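Local coordinates for adenine Deaminase (Enterococcus faecalis, PDB 2ICS), which is a zinc-dependent amidohydrolase-superfamily enzyme, crystallised with adenine, that deacetylates acetyl-(R)-mandelate with very low efficiency in vitro, at residues G113-S118 / S137-A142; A338-L343 / T350-E355. All coordinates share one frame; numbering follows the deposited sequence.

Contact 1 (G113-S118 / S137-A142)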
ATOM      1  N   GLY A 113      -4.177   5.616   8.476  1.00 24.25           N
ATOM      2  CA  GLY A 113      -4.679   6.454   7.413  1.00 24.99           C
ATOM      3  C   GLY A 113      -3.868   7.699   7.158  1.00 25.20           C
ATOM      4  O   GLY A 113      -3.106   8.151   8.009  1.00 26.05           O
ATOM      5  N   LEU A 114      -4.019   8.225   5.949  1.00 25.34           N
ATOM      6  CA  LEU A 114      -3.374   9.456   5.528  1.00 26.20           C
ATOM      7  C   LEU A 114      -4.506  10.462   5.567  1.00 25.20           C
ATOM      8  O   LEU A 114      -5.622  10.152   5.155  1.00 25.38           O
ATOM      9  CB  LEU A 114      -2.872   9.341   4.088  1.00 27.49           C
ATOM     10  CG  LEU A 114      -1.485   8.772   3.804  1.00 30.68           C
ATOM     11  CD1 LEU A 114      -1.047   7.799   4.894  1.00 29.53           C
ATOM     12  CD2 LEU A 114      -1.524   8.111   2.429  1.00 31.00           C
ATOM     13  N   VAL A 115      -4.241  11.659   6.071  1.00 26.50           N
ATOM     14  CA  VAL A 115      -5.285  12.666   6.120  1.00 27.53           C
ATOM     15  C   VAL A 115      -5.210  13.488   4.845  1.00 26.55           C
ATOM     16  O   VAL A 115      -4.142  13.953   4.461  1.00 27.09           O
ATOM     17  CB  VAL A 115      -5.133  13.581   7.363  1.00 29.11           C
ATOM     18  CG1 VAL A 115      -3.745  14.184   7.401  1.00 29.23           C
ATOM     19  CG2 VAL A 115      -6.189  14.677   7.334  1.00 29.89           C
ATOM     20  N   ASN A 116      -6.345  13.636   4.175  1.00 27.13           N
ATOM     21  CA  ASN A 116      -6.414  14.404   2.936  1.00 27.63           C
ATOM     22  C   ASN A 116      -6.175  15.853   3.318  1.00 28.54           C
ATOM     23  O   ASN A 116      -6.686  16.306   4.336  1.00 30.64           O
ATOM     24  CB  ASN A 116      -7.806  14.264   2.319  1.00 26.28           C
ATOM     25  CG  ASN A 116      -7.820  14.527   0.827  1.00 26.88           C
ATOM     26  OD1 ASN A 116      -7.377  15.577   0.353  1.00 23.18           O
ATOM     27  ND2 ASN A 116      -8.345  13.568   0.073  1.00 27.34           N
ATOM     28  N   ILE A 117      -5.411  16.588   2.519  1.00 29.50           N
ATOM     29  CA  ILE A 117      -5.164  17.989   2.845  1.00 29.50           C
ATOM     30  C   ILE A 117      -6.450  18.807   2.752  1.00 30.75           C
ATOM     31  O   ILE A 117      -6.513  19.928   3.251  1.00 30.77           O
ATOM     32  CB  ILE A 117      -4.089  18.606   1.934  1.00 28.67           C
ATOM     33  CG1 ILE A 117      -4.499  18.474   0.467  1.00 26.72           C
ATOM     34  CG2 ILE A 117      -2.757  17.928   2.197  1.00 25.63           C
ATOM     35  CD1 ILE A 117      -3.573  19.198  -0.484  1.00 26.15           C
ATOM     36  N   SER A 118      -7.471  18.243   2.110  1.00 31.95           N
ATOM     37  CA  SER A 118      -8.774  18.903   1.992  1.00 34.48           C
ATOM     38  C   SER A 118      -9.627  18.378   3.157  1.00 35.21           C
ATOM     39  O   SER A 118      -9.914  17.182   3.230  1.00 34.89           O
ATOM     40  CB  SER A 118      -9.429  18.551   0.656  1.00 33.65           C
ATOM     41  OG  SER A 118     -10.586  19.337   0.442  1.00 37.38           O
ATOM     42  N   SER A 137      -4.035  24.374   9.206  1.00 42.69           N
ATOM     43  CA  SER A 137      -4.338  24.256  10.624  1.00 44.16           C
ATOM     44  C   SER A 137      -5.142  23.016  10.956  1.00 43.38           C
ATOM     45  O   SER A 137      -4.829  22.305  11.911  1.00 43.19           O
ATOM     46  CB  SER A 137      -5.106  25.490  11.109  1.00 44.78           C
ATOM     47  OG  SER A 137      -4.289  26.644  11.042  1.00 49.24           O
ATOM     48  N   LEU A 138      -6.186  22.763  10.177  1.00 42.92           N
ATOM     49  CA  LEU A 138      -7.030  21.603  10.428  1.00 43.20           C
ATOM     50  C   LEU A 138      -6.261  20.297  10.286  1.00 42.95           C
ATOM     51  O   LEU A 138      -6.517  19.339  11.015  1.00 43.57           O
ATOM     52  CB  LEU A 138      -8.235  21.601   9.483  1.00 42.78           C
ATOM     53  CG  LEU A 138      -9.167  22.815   9.553  1.00 43.01           C
ATOM     54  CD1 LEU A 138     -10.415  22.532   8.726  1.00 41.77           C
ATOM     55  CD2 LEU A 138      -9.545  23.105  11.002  1.00 41.26           C
ATOM     56  N   VAL A 139      -5.317  20.257   9.352  1.00 42.27           N
ATOM     57  CA  VAL A 139      -4.530  19.047   9.146  1.00 43.03           C
ATOM     58  C   VAL A 139      -3.613  18.824  10.340  1.00 43.10           C
ATOM     59  O   VAL A 139      -3.499  17.707  10.844  1.00 43.66           O
ATOM     60  CB  VAL A 139      -3.687  19.131   7.850  1.00 42.39           C
ATOM     61  CG1 VAL A 139      -2.765  17.925   7.750  1.00 40.93           C
ATOM     62  CG2 VAL A 139      -4.609  19.178   6.636  1.00 42.15           C
ATOM     63  N   LYS A 140      -2.967  19.896  10.790  1.00 43.47           N
ATOM     64  CA  LYS A 140      -2.065  19.834  11.934  1.00 42.97           C
ATOM     65  C   LYS A 140      -2.793  19.294  13.162  1.00 42.20           C
ATOM     66  O   LYS A 140      -2.264  18.457  13.894  1.00 41.24           O
ATOM     67  CB  LYS A 140      -1.504  21.226  12.243  1.00 43.08           C
ATOM     68  CG  LYS A 140      -0.770  21.311  13.576  1.00 45.64           C
ATOM     69  CD  LYS A 140       0.726  21.533  13.409  1.00 46.54           C
ATOM     70  CE  LYS A 140       1.036  22.962  13.021  1.00 45.87           C
ATOM     71  NZ  LYS A 140       2.501  23.209  13.046  1.00 47.05           N
ATOM     72  N   LYS A 141      -4.011  19.779  13.379  1.00 41.33           N
ATOM     73  CA  LYS A 141      -4.807  19.345  14.518  1.00 41.33           C
ATOM     74  C   LYS A 141      -5.116  17.856  14.457  1.00 39.44           C
ATOM     75  O   LYS A 141      -5.097  17.169  15.477  1.00 39.66           O
ATOM     76  CB  LYS A 141      -6.111  20.146  14.593  1.00 44.63           C
ATOM     77  CG  LYS A 141      -5.892  21.627  14.875  1.00 50.55           C
ATOM     78  CD  LYS A 141      -7.201  22.390  15.034  1.00 53.10           C
ATOM     79  CE  LYS A 141      -6.935  23.872  15.278  1.00 54.57           C
ATOM     80  NZ  LYS A 141      -8.194  24.668  15.322  1.00 57.10           N
ATOM     81  N   ALA A 142      -5.400  17.348  13.264  1.00 37.58           N
ATOM     82  CA  ALA A 142      -5.701  15.929  13.130  1.00 36.32           C
ATOM     83  C   ALA A 142      -4.460  15.110  13.479  1.00 34.10           C
ATOM     84  O   ALA A 142      -4.539  14.124  14.208  1.00 34.76           O
ATOM     85  CB  ALA A 142      -6.162  15.614  11.712  1.00 34.98           C
TER
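Val-115 meets Val-139 methyl to methyl where the chain leaving strand 110-114 passes alongside helix 136-145, with CG1 of Val-115 3.9 Å from CG1 of Val-139. The two branches of Val-115 divide the work. CG1, held between the backbone N and the carbonyl carbon (chi1 54°), takes the valine of the helix, while CG2 reaches toward the next turn and lies 4.5 Å from CB of Ala-142, a looser approach, beyond close van der Waals contact. Val-139 and Ala-142, three residues apart, thus bring neighbouring turns of the helix against one valine. This is the strand-to-helix layer of a beta-alpha-beta unit, completed by strand 150-152, in the TIM-barrel fold of the amidohydrolases; Val-115 also packs on Val-150 of that last strand. At Asn-116 the bond to CB points away from the helix. The OD1 of this residue accepts the backbone N of Ser-118 at 3.2 Å and a nearly straight N-H...O angle of 165°, closing an Asx turn, and its ND2 is bonded to the carbonyl of Gly-90, so both ends of the amide are engaged. The side chain of Asn-116 lies about 5 Å from that of Arg-156, the probable transition-state stabiliser. CB of Ile-117 also points away, and the nearest meeting is with its backbone: CG2 of Val-139 rests 4.0 Å from both the O and the CA of Ile-117. Beyond this, Ile-176 of helix 168-178 touches the side chains of both Ile-117 and Val-139.

Contact 2 (A338-L343 / T350-E355)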
ATOM      1  N   ALA A 338       1.922 -23.233  -9.169  1.00 46.00           N
ATOM      2  CA  ALA A 338       1.934 -23.106 -10.614  1.00 46.83           C
ATOM      3  C   ALA A 338       0.544 -23.413 -11.155  1.00 47.61           C
ATOM      4  O   ALA A 338       0.083 -24.552 -11.107  1.00 48.65           O
ATOM      5  CB  ALA A 338       2.958 -24.061 -11.209  1.00 47.19           C
ATOM      6  N   GLU A 339      -0.125 -22.382 -11.652  1.00 47.75           N
ATOM      7  CA  GLU A 339      -1.458 -22.532 -12.207  1.00 48.01           C
ATOM      8  C   GLU A 339      -1.791 -21.274 -12.995  1.00 47.93           C
ATOM      9  O   GLU A 339      -1.704 -20.161 -12.474  1.00 47.42           O
ATOM     10  CB  GLU A 339      -2.480 -22.744 -11.087  1.00 51.22           C
ATOM     11  CG  GLU A 339      -3.853 -23.170 -11.584  1.00 55.49           C
ATOM     12  CD  GLU A 339      -4.766 -23.625 -10.460  1.00 59.20           C
ATOM     13  OE1 GLU A 339      -4.353 -24.515  -9.684  1.00 61.88           O
ATOM     14  OE2 GLU A 339      -5.897 -23.100 -10.357  1.00 59.82           O
ATOM     15  N   GLU A 340      -2.157 -21.454 -14.257  1.00 46.69           N
ATOM     16  CA  GLU A 340      -2.482 -20.322 -15.106  1.00 45.62           C
ATOM     17  C   GLU A 340      -3.678 -19.536 -14.593  1.00 43.81           C
ATOM     18  O   GLU A 340      -4.581 -20.089 -13.963  1.00 43.10           O
ATOM     19  CB  GLU A 340      -2.717 -20.794 -16.543  1.00 46.29           C
ATOM     20  CG  GLU A 340      -1.430 -21.248 -17.218  1.00 48.53           C
ATOM     21  CD  GLU A 340      -1.590 -21.513 -18.702  1.00 49.73           C
ATOM     22  OE1 GLU A 340      -0.558 -21.707 -19.376  1.00 50.16           O
ATOM     23  OE2 GLU A 340      -2.741 -21.532 -19.192  1.00 51.61           O
ATOM     24  N   LYS A 341      -3.663 -18.237 -14.864  1.00 41.91           N
ATOM     25  CA  LYS A 341      -4.719 -17.331 -14.430  1.00 40.64           C
ATOM     26  C   LYS A 341      -4.658 -16.089 -15.307  1.00 39.69           C
ATOM     27  O   LYS A 341      -3.570 -15.596 -15.615  1.00 38.74           O
ATOM     28  CB  LYS A 341      -4.485 -16.948 -12.968  1.00 41.29           C
ATOM     29  CG  LYS A 341      -5.478 -15.972 -12.366  1.00 41.34           C
ATOM     30  CD  LYS A 341      -5.021 -15.595 -10.961  1.00 40.38           C
ATOM     31  CE  LYS A 341      -5.991 -14.662 -10.262  1.00 42.22           C
ATOM     32  NZ  LYS A 341      -5.497 -14.285  -8.900  1.00 41.13           N
ATOM     33  N   THR A 342      -5.819 -15.593 -15.723  1.00 37.69           N
ATOM     34  CA  THR A 342      -5.867 -14.400 -16.557  1.00 36.50           C
ATOM     35  C   THR A 342      -5.838 -13.163 -15.674  1.00 35.50           C
ATOM     36  O   THR A 342      -6.538 -13.092 -14.663  1.00 36.63           O
ATOM     37  CB  THR A 342      -7.138 -14.363 -17.424  1.00 37.66           C
ATOM     38  OG1 THR A 342      -7.114 -15.457 -18.349  1.00 40.48           O
ATOM     39  CG2 THR A 342      -7.209 -13.057 -18.204  1.00 37.80           C
ATOM     40  N   LEU A 343      -5.018 -12.191 -16.056  1.00 32.33           N
ATOM     41  CA  LEU A 343      -4.892 -10.959 -15.293  1.00 30.90           C
ATOM     42  C   LEU A 343      -5.147  -9.786 -16.214  1.00 29.14           C
ATOM     43  O   LEU A 343      -4.607  -9.726 -17.314  1.00 29.65           O
ATOM     44  CB  LEU A 343      -3.487 -10.848 -14.688  1.00 29.46           C
ATOM     45  CG  LEU A 343      -3.039 -11.981 -13.759  1.00 28.06           C
ATOM     46  CD1 LEU A 343      -1.569 -11.798 -13.412  1.00 27.98           C
ATOM     47  CD2 LEU A 343      -3.880 -11.994 -12.504  1.00 24.81           C
ATOM     48  N   THR A 350      -4.246  -7.667 -21.148  1.00 35.98           N
ATOM     49  CA  THR A 350      -4.308  -8.965 -20.486  1.00 34.96           C
ATOM     50  C   THR A 350      -2.981  -9.720 -20.519  1.00 33.79           C
ATOM     51  O   THR A 350      -2.192  -9.582 -21.454  1.00 31.94           O
ATOM     52  CB  THR A 350      -5.403  -9.851 -21.123  1.00 37.91           C
ATOM     53  OG1 THR A 350      -6.689  -9.243 -20.924  1.00 40.43           O
ATOM     54  CG2 THR A 350      -5.401 -11.241 -20.504  1.00 39.82           C
ATOM     55  N   ARG A 351      -2.744 -10.512 -19.478  1.00 31.84           N
ATOM     56  CA  ARG A 351      -1.533 -11.313 -19.360  1.00 32.11           C
ATOM     57  C   ARG A 351      -1.908 -12.612 -18.652  1.00 33.46           C
ATOM     58  O   ARG A 351      -2.772 -12.627 -17.778  1.00 32.17           O
ATOM     59  CB  ARG A 351      -0.467 -10.563 -18.545  1.00 30.36           C
ATOM     60  CG  ARG A 351      -0.015  -9.225 -19.133  1.00 29.69           C
ATOM     61  CD  ARG A 351       0.728  -9.421 -20.450  1.00 29.55           C
ATOM     62  NE  ARG A 351       1.377  -8.200 -20.926  1.00 27.43           N
ATOM     63  CZ  ARG A 351       0.773  -7.245 -21.626  1.00 26.99           C
ATOM     64  NH1 ARG A 351      -0.509  -7.355 -21.944  1.00 27.83           N
ATOM     65  NH2 ARG A 351       1.459  -6.179 -22.021  1.00 24.82           N
ATOM     66  N   VAL A 352      -1.271 -13.708 -19.037  1.00 35.77           N
ATOM     67  CA  VAL A 352      -1.569 -14.986 -18.410  1.00 37.24           C
ATOM     68  C   VAL A 352      -0.501 -15.312 -17.375  1.00 37.55           C
ATOM     69  O   VAL A 352       0.653 -15.550 -17.721  1.00 39.29           O
ATOM     70  CB  VAL A 352      -1.644 -16.116 -19.461  1.00 37.55           C
ATOM     71  CG1 VAL A 352      -1.953 -17.443 -18.784  1.00 40.17           C
ATOM     72  CG2 VAL A 352      -2.717 -15.792 -20.482  1.00 38.41           C
ATOM     73  N   ALA A 353      -0.887 -15.303 -16.103  1.00 37.92           N
ATOM     74  CA  ALA A 353       0.049 -15.604 -15.026  1.00 38.23           C
ATOM     75  C   ALA A 353       0.245 -17.106 -14.912  1.00 38.53           C
ATOM     76  O   ALA A 353      -0.686 -17.879 -15.140  1.00 37.99           O
ATOM     77  CB  ALA A 353      -0.468 -15.050 -13.708  1.00 37.50           C
ATOM     78  N   LYS A 354       1.459 -17.513 -14.561  1.00 39.43           N
ATOM     79  CA  LYS A 354       1.775 -18.926 -14.411  1.00 40.31           C
ATOM     80  C   LYS A 354       1.854 -19.305 -12.936  1.00 39.05           C
ATOM     81  O   LYS A 354       1.857 -20.489 -12.597  1.00 38.51           O
ATOM     82  CB  LYS A 354       3.116 -19.245 -15.074  1.00 44.21           C
ATOM     83  CG  LYS A 354       3.184 -18.957 -16.566  1.00 48.68           C
ATOM     84  CD  LYS A 354       4.596 -19.208 -17.092  1.00 53.04           C
ATOM     85  CE  LYS A 354       4.675 -19.026 -18.600  1.00 55.44           C
ATOM     86  NZ  LYS A 354       3.785 -19.986 -19.318  1.00 57.70           N
ATOM     87  N   GLU A 355       1.922 -18.303 -12.062  1.00 35.31           N
ATOM     88  CA  GLU A 355       2.023 -18.572 -10.631  1.00 34.92           C
ATOM     89  C   GLU A 355       1.038 -17.744  -9.802  1.00 34.74           C
ATOM     90  O   GLU A 355       0.838 -16.552 -10.051  1.00 32.37           O
ATOM     91  CB  GLU A 355       3.460 -18.314 -10.165  1.00 37.07           C
ATOM     92  CG  GLU A 355       4.515 -18.896 -11.108  1.00 40.43           C
ATOM     93  CD  GLU A 355       5.936 -18.738 -10.594  1.00 43.15           C
ATOM     94  OE1 GLU A 355       6.356 -17.601 -10.301  1.00 45.69           O
ATOM     95  OE2 GLU A 355       6.642 -19.759 -10.488  1.00 46.26           O
TER
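Leu-343 and Ala-353 bury the most surface here, and they meet on the same face of an antiparallel ladder between two neighbouring strands. CG of Leu-343 lies anti to the carbonyl carbon (chi1 -58°), which carries the branch diagonally across to the partner strand, where CD1 presses on CB of Ala-353 at 3.4 Å, tighter than an ordinary methyl contact. The backbones of both residues are fixed as well. Leu-343 and Arg-351 form a hydrogen-bonded pair: Leu-343 N gives to Arg-351 O at 2.9 Å, and Arg-351 N returns to Leu-343 O at 3.0 Å. Ala-353 N donates to Lys-341 O at 2.7 Å, whereas the reverse bond from Lys-341 N to Ala-353 O is weak. A beta bulge next shifts the register by one residue. Lys-354, where the chain turns a corner, takes part through its backbone carbonyl, which accepts from Glu-339 N well above the carbonyl plane. On the other face, the extended Glu-340 chain slants over Val-352, whose CG1 is 4.1 Å from CD of the glutamate, and CG2 of Thr-342 abuts CG2 of Thr-350. The ladder belongs to the beta hairpin of strands 331-344 and 350-364. Its Leu-343 face lies against helices 286-296 and 253-261, where Lys-341 and Arg-351 form salt bridges with Glu-291 and Glu-257, respectively.

How the contacts relate
Contact 1 is buried and contact 2 lies mostly at the surface; their centres are 41 Å apart, on opposite sides of the chain's centre, and their nearest atoms about 25 Å apart. Both nevertheless draw on one mixed sheet, in which strand 110-114 belongs to the parallel part and strands 331-344 and 350-364 to the antiparallel part. Contact 1 joins the chain leaving a barrel strand to a helix by van der Waals packing, with no polar bond between the segments, and its Asn-116 reaches near the zinc site. Contact 2 joins strand to strand, chiefly through backbone hydrogen bonds, with a small apolar patch on the helix-facing side beside two salt-bridged chains and a mixed, exposed opposite face, away from the annotated sites.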